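Putative Nitroreductase (Anabaena variabilis ATCC 29413, PDB 3EO7) binds flavin mononucleotide and, as a member of the nitroreductase family, is probably an oxidoreductase. Local coordinates at residues L345-Q359 against G388-P401. Sequence-based numbering, arbitrary orientation. Where two conformers were deposited one is given.
Sequences LTFDELKALLDFTYQ and GVQGLEAGCYYYAP. With ACT (acetate ion), chain O.
Leu345 and Val389 pair in parallel where two strands of a beta-alpha-beta unit meet, and helix 347-358 then packs against hairpin 381-390/395-400 in the second nitroreductase-family region. Leu345 N donates to Gly388 O (2.9 Å), and Leu345 O takes the N-H of Gln390. Thr346 starts the helix through a capping box with Glu349, whose carboxylate also pairs with Arg509. Val389 CG1, on a beta-branched side chain suited to a strand, lies against Phe347 CA (3.6 Å). Leu392, after the type II turn, sends CD2 to Phe347 CE1 and, crossing at about a right angle, to Leu350 CD2.

At the other end Tyr399 can be followed outward. CB and CG set the direction: with CG opposite the backbone N (chi1 173°), the ring rises toward the helix. CD1 and CE1 lie under Leu354 CD1, which makes a CH-pi contact 4.2 Å from the ring centroid, while Pro401 N lies over the opposite face. On the other flank Tyr399 CE2 comes 3.5 Å from Tyr358 CD2 in an edge-to-face pair with planes at 65°. Thr357 CG2 sits over the rim of the opposite face of Tyr358, whose hydroxyl bonds to Thr382 and His437. Tyr399 CZ is 4.2 Å from Leu354 CB, and Tyr358 CB lies in the Tyr399 ring plane at the edge, 3.8 Å from Tyr399 OH. Tyrosine suits this place, its ring mostly apolar yet its tip polar.

That tip, Tyr399 OH, accepts from Gln359 NE2 (3.1 Å). Glutamine suits the position just past the helix because its amide nitrogen has two hydrogens: bent at chi2, the chain also brings Gln359 NE2 within 2.8 Å of Pro401 O, with an N-H...O angle of 163°.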
# COMPACT_ATOMS: atom_id res chain seq x y z
N LEU A 345 5.70 -23.45 7.22
CA LEU A 345 6.16 -23.12 5.88
C LEU A 345 7.50 -23.83 5.72
O LEU A 345 8.17 -24.13 6.71
CB LEU A 345 6.41 -21.62 5.69
CG LEU A 345 5.32 -20.79 5.01
CD1 LEU A 345 3.95 -21.08 5.55
CD2 LEU A 345 5.72 -19.31 5.07
N THR A 346 7.88 -24.09 4.48
CA THR A 346 9.23 -24.55 4.22
C THR A 346 10.12 -23.31 4.13
O THR A 346 9.66 -22.20 3.86
CB THR A 346 9.37 -25.35 2.93
OG1 THR A 346 9.11 -24.51 1.79
CG2 THR A 346 8.45 -26.58 2.92
N PHE A 347 11.42 -23.48 4.33
CA PHE A 347 12.31 -22.33 4.21
C PHE A 347 12.29 -21.83 2.76
O PHE A 347 12.29 -20.61 2.53
CB PHE A 347 13.70 -22.67 4.71
CG PHE A 347 14.66 -21.52 4.73
CD1 PHE A 347 14.27 -20.26 5.17
CD2 PHE A 347 15.97 -21.70 4.35
CE1 PHE A 347 15.17 -19.22 5.19
CE2 PHE A 347 16.88 -20.64 4.39
CZ PHE A 347 16.46 -19.41 4.82
N ASP A 348 12.24 -22.75 1.80
CA ASP A 348 12.11 -22.32 0.39
C ASP A 348 10.87 -21.44 0.14
O ASP A 348 10.93 -20.49 -0.66
CB ASP A 348 12.09 -23.52 -0.56
CG ASP A 348 13.48 -24.09 -0.83
OD1 ASP A 348 14.50 -23.47 -0.44
OD2 ASP A 348 13.53 -25.17 -1.45
N GLU A 349 9.76 -21.75 0.80
CA GLU A 349 8.55 -20.94 0.66
C GLU A 349 8.81 -19.53 1.19
O GLU A 349 8.47 -18.54 0.56
CB GLU A 349 7.37 -21.59 1.37
CG GLU A 349 6.73 -22.71 0.55
CD GLU A 349 5.74 -23.59 1.32
OE1 GLU A 349 5.81 -23.62 2.58
OE2 GLU A 349 4.93 -24.29 0.64
N LEU A 350 9.39 -19.44 2.39
CA LEU A 350 9.69 -18.13 2.97
C LEU A 350 10.64 -17.37 2.06
O LEU A 350 10.43 -16.20 1.80
CB LEU A 350 10.31 -18.27 4.37
CG LEU A 350 10.67 -16.94 5.05
CD1 LEU A 350 9.41 -16.06 5.24
CD2 LEU A 350 11.40 -17.22 6.37
N LYS A 351 11.71 -18.03 1.60
CA LYS A 351 12.67 -17.36 0.69
C LYS A 351 11.99 -16.84 -0.58
O LYS A 351 12.32 -15.75 -1.05
CB LYS A 351 13.83 -18.27 0.33
CG LYS A 351 14.84 -18.46 1.47
CD LYS A 351 16.01 -19.37 1.11
CE LYS A 351 15.58 -20.82 0.94
NZ LYS A 351 16.79 -21.73 0.73
N ALA A 352 11.07 -17.63 -1.14
CA ALA A 352 10.37 -17.24 -2.37
C ALA A 352 9.53 -15.97 -2.13
O ALA A 352 9.54 -15.05 -2.97
CB ALA A 352 9.52 -18.39 -2.91
N LEU A 353 8.83 -15.91 -0.99
CA LEU A 353 8.03 -14.73 -0.62
C LEU A 353 8.91 -13.49 -0.54
O LEU A 353 8.57 -12.43 -1.09
CB LEU A 353 7.31 -14.93 0.72
CG LEU A 353 6.36 -16.10 0.83
CD1 LEU A 353 5.76 -16.14 2.25
CD2 LEU A 353 5.31 -15.98 -0.23
N LEU A 354 10.06 -13.63 0.13
CA LEU A 354 10.98 -12.51 0.29
C LEU A 354 11.57 -12.09 -1.05
O LEU A 354 11.81 -10.90 -1.30
CB LEU A 354 12.08 -12.86 1.28
CG LEU A 354 11.64 -13.11 2.72
CD1 LEU A 354 12.87 -13.54 3.62
CD2 LEU A 354 10.93 -11.86 3.27
N ASP A 355 11.84 -13.06 -1.90
CA ASP A 355 12.43 -12.77 -3.21
C ASP A 355 11.49 -11.93 -4.07
O ASP A 355 11.91 -10.93 -4.64
CB ASP A 355 12.75 -14.09 -3.93
CG ASP A 355 13.52 -13.86 -5.22
OD1 ASP A 355 14.68 -13.42 -5.15
OD2 ASP A 355 12.95 -14.17 -6.30
N PHE A 356 10.22 -12.31 -4.12
CA PHE A 356 9.26 -11.59 -4.94
C PHE A 356 9.02 -10.19 -4.37
O PHE A 356 8.84 -9.23 -5.11
CB PHE A 356 7.96 -12.34 -5.10
CG PHE A 356 6.94 -11.56 -5.87
CD1 PHE A 356 7.13 -11.37 -7.23
CD2 PHE A 356 5.82 -11.03 -5.28
CE1 PHE A 356 6.21 -10.63 -7.99
CE2 PHE A 356 4.88 -10.30 -6.04
CZ PHE A 356 5.09 -10.10 -7.39
N THR A 357 9.03 -10.08 -3.04
CA THR A 357 8.70 -8.82 -2.39
C THR A 357 9.85 -7.83 -2.46
O THR A 357 9.63 -6.67 -2.78
CB THR A 357 8.31 -9.09 -0.93
OG1 THR A 357 7.19 -10.00 -0.91
CG2 THR A 357 7.98 -7.76 -0.19
N TYR A 358 11.05 -8.30 -2.13
CA TYR A 358 12.24 -7.45 -2.02
C TYR A 358 13.29 -7.49 -3.13
O TYR A 358 14.21 -6.67 -3.10
CB TYR A 358 12.96 -7.75 -0.70
CG TYR A 358 12.13 -7.43 0.53
CD1 TYR A 358 12.16 -6.18 1.10
CD2 TYR A 358 11.32 -8.39 1.12
CE1 TYR A 358 11.42 -5.88 2.25
CE2 TYR A 358 10.57 -8.10 2.27
CZ TYR A 358 10.64 -6.84 2.82
OH TYR A 358 9.93 -6.53 3.96
N GLN A 359 13.18 -8.46 -4.04
CA GLN A 359 14.16 -8.69 -5.12
C GLN A 359 13.48 -8.67 -6.48
O GLN A 359 13.55 -9.64 -7.27
CB GLN A 359 14.89 -10.02 -4.88
CG GLN A 359 15.39 -10.24 -3.43
CD GLN A 359 16.47 -9.27 -2.94
OE1 GLN A 359 17.33 -8.81 -3.72
NE2 GLN A 359 16.47 -9.01 -1.62
N GLY A 388 7.29 -21.26 12.81
CA GLY A 388 7.14 -22.55 12.14
C GLY A 388 7.62 -22.57 10.71
O GLY A 388 6.82 -22.66 9.80
N VAL A 389 8.92 -22.48 10.51
CA VAL A 389 9.51 -22.55 9.19
C VAL A 389 10.49 -23.69 9.25
O VAL A 389 11.47 -23.64 10.02
CB VAL A 389 10.17 -21.23 8.74
CG1 VAL A 389 10.89 -21.43 7.38
CG2 VAL A 389 9.12 -20.12 8.67
N GLN A 390 10.23 -24.76 8.52
CA GLN A 390 11.14 -25.90 8.64
C GLN A 390 12.51 -25.49 8.15
O GLN A 390 12.67 -24.75 7.18
CB GLN A 390 10.65 -27.17 7.95
CG GLN A 390 10.54 -27.11 6.48
CD GLN A 390 10.73 -28.49 5.85
OE1 GLN A 390 10.52 -29.52 6.48
NE2 GLN A 390 11.14 -28.49 4.59
N GLY A 391 13.50 -25.94 8.89
CA GLY A 391 14.89 -25.62 8.62
C GLY A 391 15.36 -24.31 9.19
O GLY A 391 16.53 -23.94 8.98
N LEU A 392 14.49 -23.59 9.89
CA LEU A 392 14.88 -22.34 10.50
C LEU A 392 14.51 -22.40 11.99
O LEU A 392 13.38 -22.76 12.34
CB LEU A 392 14.15 -21.18 9.80
CG LEU A 392 14.68 -19.77 9.82
CD1 LEU A 392 16.14 -19.75 9.32
CD2 LEU A 392 13.78 -18.89 8.94
N GLU A 393 15.47 -22.10 12.87
CA GLU A 393 15.16 -22.03 14.29
C GLU A 393 14.08 -20.96 14.56
O GLU A 393 14.12 -19.86 14.00
CB GLU A 393 16.42 -21.68 15.08
CG GLU A 393 17.44 -22.78 15.10
CD GLU A 393 18.67 -22.42 15.89
OE1 GLU A 393 18.79 -21.26 16.33
OE2 GLU A 393 19.53 -23.31 16.06
N ALA A 394 13.18 -21.26 15.50
CA ALA A 394 12.19 -20.28 15.90
C ALA A 394 12.88 -19.15 16.66
O ALA A 394 13.75 -19.39 17.53
CB ALA A 394 11.10 -20.93 16.79
N GLY A 395 12.53 -17.93 16.28
CA GLY A 395 13.08 -16.74 16.91
C GLY A 395 12.77 -15.51 16.10
O GLY A 395 11.81 -15.48 15.34
N CYS A 396 13.59 -14.49 16.27
CA CYS A 396 13.43 -13.25 15.56
C CYS A 396 14.68 -13.00 14.75
O CYS A 396 15.80 -13.18 15.24
CB CYS A 396 13.19 -12.09 16.50
SG CYS A 396 12.83 -10.56 15.54
N TYR A 397 14.46 -12.58 13.50
CA TYR A 397 15.53 -12.33 12.55
C TYR A 397 15.39 -10.97 11.92
O TYR A 397 14.30 -10.55 11.56
CB TYR A 397 15.48 -13.37 11.41
CG TYR A 397 15.68 -14.79 11.87
CD1 TYR A 397 14.64 -15.51 12.43
CD2 TYR A 397 16.92 -15.41 11.75
CE1 TYR A 397 14.81 -16.79 12.86
CE2 TYR A 397 17.12 -16.73 12.18
CZ TYR A 397 16.05 -17.41 12.74
OH TYR A 397 16.22 -18.70 13.16
N TYR A 398 16.49 -10.27 11.80
CA TYR A 398 16.53 -9.08 10.95
C TYR A 398 16.67 -9.57 9.52
O TYR A 398 17.45 -10.49 9.24
CB TYR A 398 17.75 -8.25 11.29
CG TYR A 398 18.00 -7.09 10.36
CD1 TYR A 398 17.10 -6.04 10.27
CD2 TYR A 398 19.19 -7.01 9.64
CE1 TYR A 398 17.35 -4.93 9.44
CE2 TYR A 398 19.47 -5.90 8.84
CZ TYR A 398 18.55 -4.87 8.75
OH TYR A 398 18.84 -3.78 7.98
N TYR A 399 15.90 -9.01 8.59
CA TYR A 399 16.06 -9.36 7.20
C TYR A 399 16.83 -8.21 6.52
O TYR A 399 16.41 -7.05 6.58
CB TYR A 399 14.72 -9.61 6.51
CG TYR A 399 14.87 -9.80 5.00
CD1 TYR A 399 15.66 -10.83 4.47
CD2 TYR A 399 14.19 -8.97 4.10
CE1 TYR A 399 15.79 -11.01 3.08
CE2 TYR A 399 14.31 -9.14 2.74
CZ TYR A 399 15.13 -10.15 2.22
OH TYR A 399 15.24 -10.33 0.85
N ALA A 400 17.98 -8.57 5.95
CA ALA A 400 18.90 -7.67 5.25
C ALA A 400 18.68 -7.90 3.74
O ALA A 400 19.24 -8.82 3.15
CB ALA A 400 20.37 -8.00 5.64
N PRO A 401 17.83 -7.09 3.10
CA PRO A 401 17.53 -7.39 1.69
C PRO A 401 18.67 -7.16 0.71
O PRO A 401 18.70 -7.82 -0.33
CB PRO A 401 16.35 -6.48 1.39
CG PRO A 401 16.44 -5.38 2.38
CD PRO A 401 17.01 -5.99 3.63
C ACT O . 18.63 -22.13 11.23
O ACT O . 17.96 -23.14 11.55
OXT ACT O . 19.31 -22.28 10.17
CH3 ACT O . 18.57 -20.88 12.06
O HOH W 1 12.57 -26.30 4.34
O HOH W 2 19.76 -7.91 -3.12